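Local structure of nuclear RNA export factor 2 (6MRK) at residues E25-E30 / P103-D108. The protein binds RNA and acts with Panx, Piwi and Nxt1 in cotranscriptional transposon silencing in the ovary, and may take part in mRNA export. Residues are numbered along the deposited sequence; the frame is centred on the assembly and turned at random.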
# COMPACT_ATOMS: atom_id res chain seq x y z
N GLU A 25 -10.31 15.10 2.93
CA GLU A 25 -11.70 14.78 3.32
C GLU A 25 -11.75 13.63 4.33
O GLU A 25 -12.80 13.48 4.97
CB GLU A 25 -12.52 14.42 2.09
CG GLU A 25 -14.01 14.38 2.35
CD GLU A 25 -14.83 14.55 1.08
OE1 GLU A 25 -14.22 14.69 -0.02
OE2 GLU A 25 -16.07 14.54 1.18
N PHE A 26 -10.68 12.83 4.44
CA PHE A 26 -10.55 11.77 5.47
C PHE A 26 -10.28 12.46 6.80
O PHE A 26 -10.79 11.98 7.82
CB PHE A 26 -9.44 10.77 5.12
CG PHE A 26 -9.27 9.67 6.13
CD1 PHE A 26 -10.09 8.56 6.11
CD2 PHE A 26 -8.32 9.77 7.14
CE1 PHE A 26 -9.96 7.55 7.05
CE2 PHE A 26 -8.18 8.75 8.08
CZ PHE A 26 -9.01 7.65 8.04
N GLU A 27 -9.54 13.57 6.76
CA GLU A 27 -8.97 14.30 7.93
C GLU A 27 -10.01 14.44 9.04
O GLU A 27 -9.80 13.86 10.13
CB GLU A 27 -8.39 15.65 7.50
CG GLU A 27 -7.06 15.49 6.75
CD GLU A 27 -6.11 16.67 6.71
OE1 GLU A 27 -6.53 17.80 7.05
OE2 GLU A 27 -4.94 16.46 6.33
N ASN A 28 -11.09 15.19 8.79
CA ASN A 28 -12.13 15.45 9.81
C ASN A 28 -13.08 14.25 9.84
O ASN A 28 -13.79 14.02 8.84
CB ASN A 28 -12.82 16.80 9.59
CG ASN A 28 -13.77 17.16 10.71
OD1 ASN A 28 -14.15 16.31 11.51
ND2 ASN A 28 -14.17 18.42 10.76
N ASP A 29 -13.09 13.52 10.96
CA ASP A 29 -13.84 12.24 11.14
C ASP A 29 -15.35 12.51 11.17
O ASP A 29 -16.10 11.56 10.91
CB ASP A 29 -13.37 11.47 12.38
CG ASP A 29 -13.33 12.26 13.68
OD1 ASP A 29 -13.14 13.49 13.62
OD2 ASP A 29 -13.47 11.62 14.75
N GLU A 30 -15.76 13.74 11.47
CA GLU A 30 -17.18 14.19 11.48
C GLU A 30 -17.81 14.10 10.08
O GLU A 30 -19.01 13.79 10.01
CB GLU A 30 -17.29 15.64 11.97
CG GLU A 30 -17.68 15.78 13.44
CD GLU A 30 -18.18 17.17 13.78
OE1 GLU A 30 -17.33 18.06 14.07
OE2 GLU A 30 -19.42 17.38 13.71
N PRO A 103 -9.19 7.45 14.43
CA PRO A 103 -9.06 8.79 14.98
C PRO A 103 -9.05 9.88 13.91
O PRO A 103 -8.84 9.61 12.76
CB PRO A 103 -7.70 8.77 15.71
CG PRO A 103 -6.96 7.59 15.10
CD PRO A 103 -8.03 6.58 14.72
N ARG A 104 -9.26 11.10 14.37
CA ARG A 104 -9.08 12.31 13.55
C ARG A 104 -7.60 12.48 13.25
O ARG A 104 -6.77 12.17 14.14
CB ARG A 104 -9.60 13.53 14.32
CG ARG A 104 -10.01 14.65 13.39
CD ARG A 104 -10.57 15.81 14.15
NE ARG A 104 -10.55 16.96 13.27
CZ ARG A 104 -11.16 18.11 13.52
NH1 ARG A 104 -11.84 18.28 14.64
NH2 ARG A 104 -11.08 19.09 12.64
N VAL A 105 -7.28 12.95 12.05
CA VAL A 105 -5.87 13.20 11.64
C VAL A 105 -5.80 14.59 10.99
O VAL A 105 -6.85 15.19 10.78
CB VAL A 105 -5.34 12.10 10.70
CG1 VAL A 105 -5.40 10.72 11.34
CG2 VAL A 105 -6.07 12.09 9.36
N THR A 106 -4.57 15.06 10.79
CA THR A 106 -4.15 16.16 9.90
C THR A 106 -2.89 15.63 9.18
O THR A 106 -1.90 15.36 9.87
CB THR A 106 -3.87 17.43 10.71
OG1 THR A 106 -5.11 17.90 11.24
CG2 THR A 106 -3.25 18.56 9.92
N HIS A 107 -2.94 15.44 7.87
CA HIS A 107 -1.76 15.02 7.07
C HIS A 107 -0.82 16.22 6.91
O HIS A 107 -1.30 17.34 6.72
CB HIS A 107 -2.19 14.46 5.71
CG HIS A 107 -3.18 13.35 5.78
ND1 HIS A 107 -4.50 13.59 6.06
CD2 HIS A 107 -3.04 12.03 5.57
CE1 HIS A 107 -5.16 12.44 6.03
NE2 HIS A 107 -4.28 11.46 5.73
N ASP A 108 0.49 15.97 6.92
CA ASP A 108 1.52 16.98 6.57
C ASP A 108 1.78 16.87 5.06
O ASP A 108 2.62 16.06 4.66
CB ASP A 108 2.76 16.80 7.45
CG ASP A 108 3.95 17.68 7.08
OD1 ASP A 108 3.84 18.46 6.12
OD2 ASP A 108 5.00 17.56 7.74
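Glu27, in the last turn of helix 12-27, reaches across to His107 on strand 104-119 and joins helix to sheet in the NTF2-like domain of this export factor. The junction is a worked example of how one carboxylate oxygen can bind both the backbone and the side chain of a single strand residue. With CG anti to its own carbonyl carbon (chi1 -74°) and the chain extended beyond, Glu27 runs alongside the strand until OE2 arrives at the ND1 edge of the His107 ring, in its plane. There OE2 accepts from His107 N at 2.7 Å, the donor standing well above the carboxylate plane, and from His107 ND1 at 2.9 Å through its anti lone pair. Carboxylate and imidazole are nearly coplanar, 6° apart; the ND1 bond probably limits rotation of the imidazole, while the bond from His107 N ties the carboxylate to the strand backbone. The negative charge would probably favour a proton on ND1. Beyond the pair, Phe156 meets the His107 ring steeply. Val105 adds an apolar contact, its CG2 lying at the edge of the Phe26 ring, 3.9 Å from CD2, while Leu132 and Tyr69 touch the valine from the neighbouring strand and helix 59-70. Glu27 O receives a weak bond from Val105 N at 3.3 Å. Asn28 and Arg104 finish the contact on the more exposed flank: the extended arginine lays one guanidinium face against the amide, the planes 11° apart and Asn28 ND2 3.7 Å from Arg104 NH2. Asp29 approaches the aliphatic part of that arginine, Asp29 OD1 sitting 3.3 Å from Arg104 CG. The stacked amide is itself anchored by an Asx turn, in which Asn28 OD1 accepts from Glu30 N at 3.0 Å, the donor tilted above the carbonyl plane.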